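Local coordinates for protein cofilin (Streptomyces griseoflavus, PDB 5IVU) that probably binds actin as a cofilin-type cytoskeletal protein, at residues Lys27-Leu33 with Arg64-Asp69; Asp61-Trp65 with Gln98-Tyr102. All blocks are in the same frame, centred on the assembly; numbering follows the deposited sequence.

Contact 1 (Lys27-Leu33 with Arg64-Asp69)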
# COMPACT_ATOMS: atom_id res chain seq x y z
N LYS A 27 -2.58 -3.84 10.68
CA LYS A 27 -3.58 -3.00 10.03
C LYS A 27 -3.11 -2.53 8.65
O LYS A 27 -3.92 -2.40 7.75
CB LYS A 27 -3.93 -1.82 10.93
CG LYS A 27 -5.15 -1.01 10.50
CD LYS A 27 -6.47 -1.74 10.69
CE LYS A 27 -7.62 -0.77 10.45
NZ LYS A 27 -8.95 -1.44 10.35
N TYR A 28 -1.80 -2.29 8.48
CA TYR A 28 -1.24 -1.98 7.15
C TYR A 28 0.20 -2.40 6.94
O TYR A 28 0.93 -2.67 7.89
CB TYR A 28 -1.39 -0.49 6.83
CG TYR A 28 -0.55 0.47 7.66
CD1 TYR A 28 0.76 0.77 7.30
CD2 TYR A 28 -1.09 1.12 8.77
CE1 TYR A 28 1.52 1.66 8.04
CE2 TYR A 28 -0.34 2.02 9.51
CZ TYR A 28 0.96 2.28 9.14
OH TYR A 28 1.68 3.16 9.88
N ILE A 29 0.60 -2.44 5.67
CA ILE A 29 1.97 -2.79 5.25
C ILE A 29 2.44 -1.77 4.20
O ILE A 29 1.69 -1.43 3.28
CB ILE A 29 2.04 -4.20 4.61
CG1 ILE A 29 1.48 -5.26 5.55
CG2 ILE A 29 3.48 -4.55 4.23
CD1 ILE A 29 1.33 -6.63 4.92
N ILE A 30 3.68 -1.30 4.33
CA ILE A 30 4.32 -0.43 3.35
C ILE A 30 5.39 -1.22 2.59
O ILE A 30 6.31 -1.74 3.20
CB ILE A 30 4.98 0.80 4.01
CG1 ILE A 30 4.01 1.54 4.95
CG2 ILE A 30 5.52 1.76 2.94
CD1 ILE A 30 2.87 2.28 4.25
N PHE A 31 5.24 -1.32 1.27
CA PHE A 31 6.24 -1.95 0.39
C PHE A 31 7.04 -0.89 -0.37
O PHE A 31 6.54 0.22 -0.60
CB PHE A 31 5.57 -2.88 -0.62
CG PHE A 31 4.63 -3.86 -0.01
CD1 PHE A 31 3.29 -3.55 0.17
CD2 PHE A 31 5.09 -5.12 0.39
CE1 PHE A 31 2.42 -4.47 0.74
CE2 PHE A 31 4.22 -6.04 0.96
CZ PHE A 31 2.88 -5.71 1.14
N HIS A 32 8.25 -1.26 -0.79
CA HIS A 32 9.16 -0.35 -1.50
C HIS A 32 10.19 -1.12 -2.35
O HIS A 32 10.35 -2.33 -2.18
CB HIS A 32 9.82 0.63 -0.50
CG HIS A 32 10.98 0.07 0.26
ND1 HIS A 32 11.01 -1.22 0.76
CD2 HIS A 32 12.14 0.65 0.66
CE1 HIS A 32 12.15 -1.42 1.40
NE2 HIS A 32 12.85 -0.30 1.35
N LEU A 33 10.85 -0.43 -3.28
CA LEU A 33 12.04 -0.99 -3.99
C LEU A 33 13.26 -0.80 -3.13
O LEU A 33 13.38 0.24 -2.48
CB LEU A 33 12.35 -0.27 -5.32
CG LEU A 33 11.94 -0.75 -6.69
CD1 LEU A 33 10.75 -1.65 -6.60
CD2 LEU A 33 11.69 0.42 -7.63
N ARG A 64 5.70 4.71 -2.97
CA ARG A 64 5.56 3.47 -2.22
C ARG A 64 4.37 2.71 -2.79
O ARG A 64 3.56 3.27 -3.52
CB ARG A 64 5.32 3.73 -0.71
CG ARG A 64 6.49 4.33 0.05
CD ARG A 64 7.66 3.37 0.22
NE ARG A 64 8.95 3.96 -0.15
CZ ARG A 64 9.76 4.67 0.64
NH1 ARG A 64 9.47 4.92 1.91
NH2 ARG A 64 10.89 5.15 0.15
N TRP A 65 4.30 1.43 -2.45
CA TRP A 65 3.03 0.70 -2.46
C TRP A 65 2.63 0.41 -1.02
O TRP A 65 3.48 0.40 -0.13
CB TRP A 65 3.11 -0.62 -3.22
CG TRP A 65 3.70 -0.52 -4.59
CD1 TRP A 65 3.08 -0.09 -5.71
CD2 TRP A 65 5.01 -0.91 -4.98
NE1 TRP A 65 3.93 -0.16 -6.78
CE2 TRP A 65 5.13 -0.67 -6.35
CE3 TRP A 65 6.11 -1.44 -4.29
CZ2 TRP A 65 6.30 -0.93 -7.07
CZ3 TRP A 65 7.28 -1.70 -5.00
CH2 TRP A 65 7.36 -1.44 -6.38
N ALA A 66 1.35 0.18 -0.80
CA ALA A 66 0.88 -0.21 0.52
C ALA A 66 -0.35 -1.06 0.41
O ALA A 66 -1.05 -1.02 -0.60
CB ALA A 66 0.59 1.00 1.38
N VAL A 67 -0.60 -1.83 1.47
CA VAL A 67 -1.89 -2.48 1.67
C VAL A 67 -2.45 -1.99 3.00
O VAL A 67 -1.71 -1.89 3.98
CB VAL A 67 -1.78 -4.01 1.63
CG1 VAL A 67 -3.08 -4.66 2.07
CG2 VAL A 67 -1.41 -4.46 0.22
N TYR A 68 -3.74 -1.65 3.01
CA TYR A 68 -4.42 -1.16 4.19
C TYR A 68 -5.70 -1.96 4.40
O TYR A 68 -6.47 -2.14 3.46
CB TYR A 68 -4.76 0.34 4.06
CG TYR A 68 -5.09 0.96 5.40
CD1 TYR A 68 -6.39 0.91 5.91
CD2 TYR A 68 -4.10 1.55 6.18
CE1 TYR A 68 -6.70 1.46 7.15
CE2 TYR A 68 -4.40 2.10 7.41
CZ TYR A 68 -5.70 2.05 7.90
OH TYR A 68 -6.02 2.58 9.13
N ASP A 69 -5.91 -2.43 5.62
CA ASP A 69 -7.11 -3.18 5.97
C ASP A 69 -8.17 -2.17 6.38
O ASP A 69 -8.31 -1.84 7.55
CB ASP A 69 -6.83 -4.21 7.07
CG ASP A 69 -8.01 -5.13 7.33
OD1 ASP A 69 -8.87 -5.33 6.43
OD2 ASP A 69 -8.10 -5.65 8.47
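Arg64 lies across the end of strand 28-33: its CD methylene packs 3.4 Å from Phe31 O, and NE passes beside His32 CB. From there the guanidinium goes on to a salt bridge with Glu43 on strand 39-46. Trp65 shares two backbone hydrogen bonds with Phe31. Its indole offers an edge to Phe31 CB and to Leu33 CD1, the latter 3.4 Å from Trp65 CH2. Ala66 and Ile30 form a non-hydrogen-bonded pair, Ala66 CB and Ile30 CD1 meeting at 3.9 Å.

These strands are central neighbours in the mixed sheet of the ADF-homology fold and run antiparallel, with segment axes at 160°. Val67 pairs with Ile29 through two backbone hydrogen bonds and sets CG2 at the edge of the Phe31 ring, on the face covered by helix 11-21. On the other face Tyr68 lies nearly parallel to Tyr28, planes 14° apart, but slid so far that the rings barely overlap; the closest touch is Tyr28 CB to Tyr68 CD2, at 3.5 Å. Tyr28 OH hydrogen-bonds to Asp57. Asp69 closes the ladder, its N bonded to Lys27 O at 2.9 Å. Bent at chi2 (71°), the Lys27 chain crosses the Tyr68 hydroxyl end and brings NZ to Asp69 O, also at 2.9 Å, almost in line with the carbonyl bond.

Contact 2 (Asp61-Trp65 with Gln98-Tyr102)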
# COMPACT_ATOMS: atom_id res chain seq x y z
N ASP A 61 7.76 12.85 -0.77
CA ASP A 61 8.55 13.00 -2.00
C ASP A 61 9.15 11.67 -2.52
O ASP A 61 10.17 11.67 -3.21
CB ASP A 61 9.65 14.06 -1.78
CG ASP A 61 10.63 13.67 -0.66
OD1 ASP A 61 10.43 12.63 0.01
OD2 ASP A 61 11.61 14.42 -0.46
N GLU A 62 8.51 10.55 -2.17
CA GLU A 62 8.92 9.23 -2.65
C GLU A 62 7.71 8.35 -2.94
O GLU A 62 6.66 8.52 -2.32
CB GLU A 62 9.79 8.51 -1.63
CG GLU A 62 11.17 9.11 -1.43
CD GLU A 62 12.13 8.12 -0.79
OE1 GLU A 62 12.45 7.09 -1.42
OE2 GLU A 62 12.57 8.37 0.35
N CYS A 63 7.86 7.43 -3.89
CA CYS A 63 6.83 6.45 -4.19
C CYS A 63 6.88 5.27 -3.23
O CYS A 63 7.95 4.88 -2.74
CB CYS A 63 6.99 5.91 -5.61
SG CYS A 63 7.14 7.16 -6.89
N ARG A 64 5.70 4.71 -2.97
CA ARG A 64 5.56 3.47 -2.22
C ARG A 64 4.37 2.71 -2.79
O ARG A 64 3.56 3.27 -3.52
CB ARG A 64 5.32 3.73 -0.71
CG ARG A 64 6.49 4.33 0.05
CD ARG A 64 7.66 3.37 0.22
NE ARG A 64 8.95 3.96 -0.15
CZ ARG A 64 9.76 4.67 0.64
NH1 ARG A 64 9.47 4.92 1.91
NH2 ARG A 64 10.89 5.15 0.15
N TRP A 65 4.30 1.43 -2.45
CA TRP A 65 3.03 0.70 -2.46
C TRP A 65 2.63 0.41 -1.02
O TRP A 65 3.48 0.40 -0.13
CB TRP A 65 3.11 -0.62 -3.22
CG TRP A 65 3.70 -0.52 -4.59
CD1 TRP A 65 3.08 -0.09 -5.71
CD2 TRP A 65 5.01 -0.91 -4.98
NE1 TRP A 65 3.93 -0.16 -6.78
CE2 TRP A 65 5.13 -0.67 -6.35
CE3 TRP A 65 6.11 -1.44 -4.29
CZ2 TRP A 65 6.30 -0.93 -7.07
CZ3 TRP A 65 7.28 -1.70 -5.00
CH2 TRP A 65 7.36 -1.44 -6.38
N GLN A 98 12.19 7.32 -10.29
CA GLN A 98 11.57 6.47 -9.27
C GLN A 98 10.15 6.11 -9.66
O GLN A 98 9.76 4.95 -9.52
CB GLN A 98 11.59 7.14 -7.90
CG GLN A 98 11.41 6.15 -6.76
CD GLN A 98 11.26 6.82 -5.41
OE1 GLN A 98 10.49 7.77 -5.25
NE2 GLN A 98 11.95 6.30 -4.41
N LYS A 99 9.38 7.09 -10.15
CA LYS A 99 8.01 6.83 -10.59
C LYS A 99 7.95 5.78 -11.72
O LYS A 99 7.03 4.96 -11.75
CB LYS A 99 7.32 8.11 -11.08
CG LYS A 99 7.08 9.18 -10.02
CD LYS A 99 6.19 10.28 -10.59
CE LYS A 99 6.59 11.68 -10.14
NZ LYS A 99 5.59 12.68 -10.60
N MET A 100 8.90 5.85 -12.64
CA MET A 100 8.97 4.90 -13.75
C MET A 100 9.29 3.49 -13.25
O MET A 100 8.72 2.52 -13.77
CB MET A 100 10.02 5.31 -14.80
CG MET A 100 9.73 6.49 -15.71
SD MET A 100 8.02 6.61 -16.23
CE MET A 100 7.31 7.61 -14.91
N ALA A 101 10.17 3.38 -12.26
CA ALA A 101 10.55 2.08 -11.70
C ALA A 101 9.40 1.41 -10.94
O ALA A 101 9.14 0.21 -11.11
CB ALA A 101 11.76 2.21 -10.80
N TYR A 102 8.70 2.19 -10.12
CA TYR A 102 7.53 1.70 -9.40
C TYR A 102 6.40 1.33 -10.36
O TYR A 102 5.79 0.27 -10.22
CB TYR A 102 7.03 2.72 -8.35
CG TYR A 102 7.75 2.61 -7.02
CD1 TYR A 102 9.07 3.00 -6.88
CD2 TYR A 102 7.10 2.10 -5.90
CE1 TYR A 102 9.73 2.91 -5.67
CE2 TYR A 102 7.74 1.99 -4.68
CZ TYR A 102 9.06 2.39 -4.56
OH TYR A 102 9.70 2.30 -3.35
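Helix 96-112 of the ADF-homology fold packs here against the start of strand 64-72 and the loop leading into it, with Tyr102 inserted between Cys63 and Trp65. Cys63 CB sits over the centre of the phenol, 3.7 Å from its centroid, in a CH-pi contact; SG, further off and oblique to the ring, also touches Lys99 CG. The indole meets Tyr102 obliquely, planes at 37°. Tyr102 CD2 lies over one indole face, 3.3 Å from Trp65 CZ2, while Tyr102 O comes to the indole edge in its plane. Replacing this tryptophan with an alanine would probably open a gap beside Tyr102 and leave its ring freer to shift. The phenol's OH continues past Arg64 to a hydrogen bond with Leu33 N, which ties the helix to strand 28-33 as well.

One turn earlier, Gln98 grips the loop with both ends of its amide. An extended chain, with CG anti to the backbone N (chi1 -160°), carries OE1 to within 3.0 Å of Cys63 N, although this donor stands well above the amide plane. NE2 gives its hydrogen to the anti lone pair of Glu62 OE1 at 3.1 Å, the carboxylate and amide nearly coplanar. The same Glu62 OE1 holds Arg64 NH2 in a salt bridge, 2.9 Å away, so a single oxygen receives two donors, which is likely to favour the charged carboxylate. Tyr102 thus holds the helix to the sheet and Gln98 holds it to the loop, within the ADF-homology fold of a mixed sheet flanked by helices.

Contacts 1 and 2 have centres about 13 Å apart and share Arg64 and Trp65, where the loop from Asp61 gives way to strand 64-72. Along the chain, strand 28-33 comes first, then this loop and strand, and last helix 96-112. Contact 1 lies within the central sheet, its centre about 3 Å from the centre of the chain, whereas contact 2 joins one end of that sheet to the helix. The two also touch directly, Leu33 CD2 packing against Ala101 CB at 3.6 Å. Trp65 serves both: its backbone pairs with strand 28-33 while its indole meets helix 96-112, so one residue links sheet and helix within the cofilin-type domain.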